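Local coordinates for ABC-type branched-chain amino acid transport systems periplasmic component-like protein (Thermomonospora curvata, PDB 4N03) that probably binds fatty acids outside the cytoplasmic membrane and hands them to an ABC transporter, and here holds a palmitic acid, at residues 130-134 against 179-183; 146-150 against 399-403. All blocks are in the same frame, centred on the assembly; numbering follows the deposited sequence.

Both contacts sit beside the bound palmitic acid, and their centres lie about 8 Å apart. In contact 1 the loop 130-134, which follows strand 126-129, meets residues 179-183 of helix 179-195; in contact 2 the start of helix 148-161 meets the chain after helix 393-397. Backbone bonds join the two: Trp131 O and Tyr148 N are 3.0 Å apart, as are Thr133 O and Gly403 N. Packing adds to this, with Ser183 O 3.2 Å from Asp149 CB. Contact 1 gives the ligand the rings of Trp131 and Tyr180, whereas contact 2 supplies the Tyr148 hydroxyl that binds its carboxyl group.

Contact 1. Residues 130-134 against 179-183; sequences AWTTA and DYGGS. With PLM (palmitic acid), chain B.
Thr132 carries the one direct hydrogen bond between the loop 130-134 and residues 179-183 of helix 179-195: its OG1 donates to Asp179 O at 2.8 Å. With chi1 at -176°, OG1 is swung away from Thr132's own nitrogen and toward the helix, and it reaches the carbonyl from above its plane, 39° out. The same oxygen accepts from Ala134 N at 3.1 Å in a nearly straight bond (167°), which makes an ST turn. One hydroxyl thus folds its own loop and ties it to the helix.

A water provides the second polar link. It donates to Thr133 OG1 at 2.7 Å and is hydrogen-bonded to Ser183 OG at 2.8 Å, bridging two hydroxyls that do not bond directly; Thr133 OG1 is also bonded to Thr404 O. Close by, Thr133 N is buried without a partner, with Ser183 OG at 3.6 Å.

Van der Waals packing fills in around these bonds. Ser183 CB rests against Thr132 OG1, and the methyl of Ala134 sits 3.7 Å from Asp179 OD1. Thr132 CG2 leans on Asp179 CB as the two side chains cross.

On the ligand side, carbon CE, near the far end of the palmitic acid chain, lies 3.6 Å above one face of the Trp131 indole, offset toward the rim. Tyr180 lays a ring face on the other end of the lipid, near C2, and its hydroxyl is bonded to Ala230 O. Trp131 NE1 is in turn held by Thr144 OG1. The chemistry is divided accordingly: hydroxyls and one water join loop to helix, while Trp131 offers the alkyl chain a carbon surface and the Tyr180 ring lies against C2, next to the carboxyl group.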
loop_
_atom_site.group_PDB
_atom_site.type_symbol
_atom_site.label_atom_id
_atom_site.label_comp_id
_atom_site.label_asym_id
_atom_site.label_seq_id
_atom_site.Cartn_x
_atom_site.Cartn_y
_atom_site.Cartn_z
ATOM N N ALA A 130 -0.482 -1.670 3.500
ATOM C CA ALA A 130 0.627 -1.685 4.396
ATOM C C ALA A 130 1.618 -2.720 3.865
ATOM O O ALA A 130 1.204 -3.797 3.468
ATOM C CB ALA A 130 0.193 -2.066 5.770
ATOM N N TRP A 131 2.870 -2.373 3.808
ATOM C CA TRP A 131 3.840 -3.192 3.116
ATOM C C TRP A 131 5.105 -3.511 3.922
ATOM O O TRP A 131 6.136 -3.810 3.377
ATOM C CB TRP A 131 4.119 -2.600 1.722
ATOM C CG TRP A 131 2.891 -2.614 0.878
ATOM C CD1 TRP A 131 2.433 -3.695 0.249
ATOM C CD2 TRP A 131 1.879 -1.586 0.708
ATOM N NE1 TRP A 131 1.230 -3.447 -0.363
ATOM C CE2 TRP A 131 0.851 -2.149 -0.053
ATOM C CE3 TRP A 131 1.734 -0.277 1.157
ATOM C CZ2 TRP A 131 -0.291 -1.429 -0.421
ATOM C CZ3 TRP A 131 0.621 0.427 0.784
ATOM C CH2 TRP A 131 -0.373 -0.141 0.003
ATOM N N THR A 132 4.985 -3.451 5.240
ATOM C CA THR A 132 6.063 -3.889 6.069
ATOM C C THR A 132 6.272 -5.401 5.977
ATOM O O THR A 132 5.348 -6.198 5.922
ATOM C CB THR A 132 5.803 -3.477 7.523
ATOM O OG1 THR A 132 6.940 -3.833 8.317
ATOM C CG2 THR A 132 4.591 -4.128 8.146
ATOM N N THR A 133 7.543 -5.814 6.121
ATOM C CA THR A 133 7.888 -7.218 6.262
ATOM C C THR A 133 7.368 -7.783 7.578
ATOM O O THR A 133 7.244 -9.007 7.701
ATOM C CB THR A 133 9.402 -7.404 6.195
ATOM O OG1 THR A 133 10.032 -6.538 7.148
ATOM C CG2 THR A 133 9.902 -7.056 4.824
ATOM N N ALA A 134 6.997 -6.923 8.526
ATOM C CA ALA A 134 6.445 -7.404 9.758
ATOM C C ALA A 134 5.121 -8.118 9.582
ATOM O O ALA A 134 4.657 -8.780 10.486
ATOM C CB ALA A 134 6.359 -6.282 10.770
ATOM N N ASP A 179 7.264 -0.025 12.014
ATOM C CA ASP A 179 7.103 -1.008 10.943
ATOM C C ASP A 179 7.232 -0.501 9.543
ATOM O O ASP A 179 7.723 -1.204 8.656
ATOM C CB ASP A 179 5.629 -1.587 10.978
ATOM C CG ASP A 179 5.450 -2.698 11.936
ATOM O OD1 ASP A 179 6.409 -3.066 12.679
ATOM O OD2 ASP A 179 4.367 -3.231 12.015
ATOM N N TYR A 180 6.665 0.680 9.266
ATOM C CA TYR A 180 6.673 1.215 7.892
ATOM C C TYR A 180 8.054 1.823 7.609
ATOM O O TYR A 180 8.808 1.296 6.788
ATOM C CB TYR A 180 5.522 2.226 7.708
ATOM C CG TYR A 180 5.639 3.195 6.565
ATOM C CD1 TYR A 180 6.300 2.916 5.384
ATOM C CD2 TYR A 180 5.003 4.423 6.643
ATOM C CE1 TYR A 180 6.365 3.834 4.339
ATOM C CE2 TYR A 180 5.013 5.324 5.594
ATOM C CZ TYR A 180 5.689 5.045 4.460
ATOM O OH TYR A 180 5.725 5.934 3.391
ATOM N N GLY A 181 8.395 2.922 8.264
ATOM C CA GLY A 181 9.643 3.575 7.944
ATOM C C GLY A 181 10.852 2.722 8.212
ATOM O O GLY A 181 11.821 2.788 7.490
ATOM N N GLY A 182 10.771 1.916 9.280
ATOM C CA GLY A 182 11.871 1.032 9.642
ATOM C C GLY A 182 12.098 -0.051 8.625
ATOM O O GLY A 182 13.237 -0.447 8.383
ATOM N N SER A 183 11.039 -0.568 8.007
ATOM C CA SER A 183 11.193 -1.548 6.944
ATOM C C SER A 183 11.828 -0.915 5.722
ATOM O O SER A 183 12.731 -1.461 5.108
ATOM C CB SER A 183 9.862 -2.207 6.645
ATOM O OG SER A 183 9.917 -3.102 5.563
HETATM C C1 PLM B . 2.080 2.225 6.492
HETATM O O1 PLM B . 2.505 1.147 6.001
HETATM O O2 PLM B . 1.767 2.386 7.692
HETATM C C2 PLM B . 1.760 3.360 5.546
HETATM C C3 PLM B . 0.323 3.072 4.930
HETATM C C4 PLM B . -0.038 4.009 3.800
HETATM C C5 PLM B . -1.411 3.774 3.271
HETATM C C6 PLM B . -1.876 4.591 2.047
HETATM C C7 PLM B . -1.570 3.837 0.760
HETATM C C8 PLM B . -1.797 4.599 -0.517
HETATM C C9 PLM B . -1.792 3.764 -1.784
HETATM C CA PLM B . -0.412 3.608 -2.465
HETATM C CB PLM B . -0.536 2.478 -3.563
HETATM C CC PLM B . 0.564 1.391 -3.383
HETATM C CD PLM B . 0.229 0.051 -4.005
HETATM C CE PLM B . 1.251 -1.065 -3.831
HETATM C CF PLM B . 0.571 -2.440 -3.913
HETATM C CG PLM B . 0.395 -2.978 -5.322
HETATM O O HOH W 1 11.949 -4.851 6.261
#

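Contact 2. Residues 146-150 against 399-403. With PLM (palmitic acid), chain B.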
loop_
_atom_site.group_PDB
_atom_site.type_symbol
_atom_site.label_atom_id
_atom_site.label_comp_id
_atom_site.label_asym_id
_atom_site.label_seq_id
_atom_site.Cartn_x
_atom_site.Cartn_y
_atom_site.Cartn_z
ATOM N N THR A 146 5.213 -5.475 -3.430
ATOM C CA THR A 146 6.511 -5.567 -2.777
ATOM C C THR A 146 6.392 -5.150 -1.318
ATOM O O THR A 146 5.407 -4.504 -0.899
ATOM C CB THR A 146 7.473 -4.576 -3.453
ATOM O OG1 THR A 146 6.797 -3.312 -3.415
ATOM C CG2 THR A 146 7.798 -4.940 -4.876
ATOM N N THR A 147 7.406 -5.478 -0.530
ATOM C CA THR A 147 7.592 -4.883 0.772
ATOM C C THR A 147 8.451 -3.638 0.689
ATOM O O THR A 147 9.167 -3.410 -0.282
ATOM C CB THR A 147 8.163 -5.922 1.742
ATOM O OG1 THR A 147 9.291 -6.580 1.174
ATOM C CG2 THR A 147 7.107 -6.924 2.087
ATOM N N TYR A 148 8.398 -2.827 1.743
ATOM C CA TYR A 148 9.015 -1.515 1.706
ATOM C C TYR A 148 10.500 -1.527 1.473
ATOM O O TYR A 148 11.090 -0.662 0.859
ATOM C CB TYR A 148 8.748 -0.768 2.989
ATOM C CG TYR A 148 7.343 -0.293 3.168
ATOM C CD1 TYR A 148 6.664 0.456 2.181
ATOM C CD2 TYR A 148 6.647 -0.594 4.303
ATOM C CE1 TYR A 148 5.368 0.903 2.381
ATOM C CE2 TYR A 148 5.355 -0.130 4.499
ATOM C CZ TYR A 148 4.713 0.631 3.528
ATOM O OH TYR A 148 3.426 1.118 3.662
ATOM N N ASP A 149 11.183 -2.506 2.099
ATOM C CA ASP A 149 12.615 -2.713 1.944
ATOM C C ASP A 149 13.003 -2.968 0.501
ATOM O O ASP A 149 13.896 -2.337 -0.017
ATOM C CB ASP A 149 13.171 -3.757 2.901
ATOM C CG ASP A 149 12.441 -5.078 2.964
ATOM O OD1 ASP A 149 11.449 -5.288 2.226
ATOM O OD2 ASP A 149 12.877 -5.905 3.810
ATOM N N VAL A 150 12.297 -3.903 -0.140
ATOM C CA VAL A 150 12.539 -4.183 -1.537
ATOM C C VAL A 150 12.319 -2.956 -2.398
ATOM O O VAL A 150 13.115 -2.700 -3.305
ATOM C CB VAL A 150 11.605 -5.334 -1.991
ATOM C CG1 VAL A 150 11.500 -5.473 -3.516
ATOM C CG2 VAL A 150 12.069 -6.636 -1.343
ATOM N N GLN A 399 17.724 -10.947 1.319
ATOM C CA GLN A 399 16.981 -11.774 2.260
ATOM C C GLN A 399 15.926 -10.989 2.968
ATOM O O GLN A 399 16.222 -10.089 3.738
ATOM C CB GLN A 399 17.943 -12.381 3.289
ATOM C CG GLN A 399 19.077 -13.154 2.723
ATOM C CD GLN A 399 18.577 -14.288 1.886
ATOM O OE1 GLN A 399 18.140 -15.308 2.454
ATOM N NE2 GLN A 399 18.641 -14.172 0.568
ATOM N N VAL A 400 14.656 -11.296 2.675
ATOM C CA VAL A 400 13.568 -10.506 3.192
ATOM C C VAL A 400 13.186 -11.100 4.554
ATOM O O VAL A 400 12.888 -12.288 4.650
ATOM C CB VAL A 400 12.355 -10.521 2.231
ATOM C CG1 VAL A 400 11.245 -9.685 2.801
ATOM C CG2 VAL A 400 12.770 -9.998 0.862
ATOM N N PRO A 401 13.164 -10.289 5.618
ATOM C CA PRO A 401 12.764 -10.835 6.913
ATOM C C PRO A 401 11.296 -11.180 6.954
ATOM O O PRO A 401 10.471 -10.560 6.218
ATOM C CB PRO A 401 13.102 -9.700 7.897
ATOM C CG PRO A 401 13.007 -8.479 7.055
ATOM C CD PRO A 401 13.532 -8.882 5.709
ATOM N N VAL A 402 10.897 -12.135 7.766
ATOM C CA VAL A 402 9.577 -12.655 7.811
ATOM C C VAL A 402 8.953 -12.414 9.153
ATOM O O VAL A 402 9.311 -13.040 10.133
ATOM C CB VAL A 402 9.577 -14.159 7.479
ATOM C CG1 VAL A 402 8.146 -14.680 7.529
ATOM C CG2 VAL A 402 10.173 -14.393 6.102
ATOM N N GLY A 403 8.023 -11.450 9.218
ATOM C CA GLY A 403 7.301 -11.144 10.447
ATOM C C GLY A 403 7.966 -10.159 11.396
ATOM O O GLY A 403 7.432 -9.884 12.457
HETATM C C1 PLM B . 2.080 2.225 6.492
HETATM O O1 PLM B . 2.505 1.147 6.001
HETATM O O2 PLM B . 1.767 2.386 7.692
HETATM C C2 PLM B . 1.760 3.360 5.546
HETATM C C3 PLM B . 0.323 3.072 4.930
HETATM C C4 PLM B . -0.038 4.009 3.800
HETATM C C5 PLM B . -1.411 3.774 3.271
HETATM C C6 PLM B . -1.876 4.591 2.047
HETATM C C7 PLM B . -1.570 3.837 0.760
HETATM C C8 PLM B . -1.797 4.599 -0.517
HETATM C C9 PLM B . -1.792 3.764 -1.784
HETATM C CA PLM B . -0.412 3.608 -2.465
HETATM C CB PLM B . -0.536 2.478 -3.563
HETATM C CC PLM B . 0.564 1.391 -3.383
HETATM C CD PLM B . 0.229 0.051 -4.005
HETATM C CE PLM B . 1.251 -1.065 -3.831
HETATM C CF PLM B . 0.571 -2.440 -3.913
HETATM C CG PLM B . 0.395 -2.978 -5.322
#
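The start of helix 148-161, in the hinge region expected between the two lobes of a periplasmic binding protein of the leucine-binding family, packs here against the chain segment 399-403 near the C-terminus. Thr147 holds the N-cap position but makes no capping bond with its side chain. Its OG1 donates instead to Asp149 OD1 at 2.7 Å, meeting that oxygen almost head-on, in line with its C-O bond. Val150 N gives OD1 a second hydrogen bond at 2.9 Å, bent to 135° and arriving on the anti side, 34° out of the carboxylate plane. A chi1 of 50° places the Asp149 carboxylate between its own N and C, close enough to the helix start for both bonds. The other oxygen, OD2, accepts from Tyr398 OH and lies 3.6 Å from Pro401 CD, the ring and the carboxylate approaching from opposite directions. With an alanine here instead of Asp149, the Thr147 hydroxyl, Val150 N and the Tyr398 hydroxyl would probably each lose this acceptor, and a gap is likely to open beside the Pro401 ring.

No hydrogen bond joins the two segments directly, and Val400 supplies most of the apolar contact. Its two methyls part: CG1 reaches Thr147 OG1 at 4.0 Å, and CG2 touches Val150 CG2 at 4.1 Å, these two side chains crossing at about a right angle. Val400 also touches Thr133, while Pro401 lies on Arg186 of helix 179-195.

From the same helix start, Tyr148 points at the ligand rather than at 399-403. Its ring also meets that of Tyr180, and its edge faces the palmitic acid carboxyl group, which Tyr84 and Ser109 also bind; there Tyr148 OH donates to O1 in a short bond of 2.5 Å.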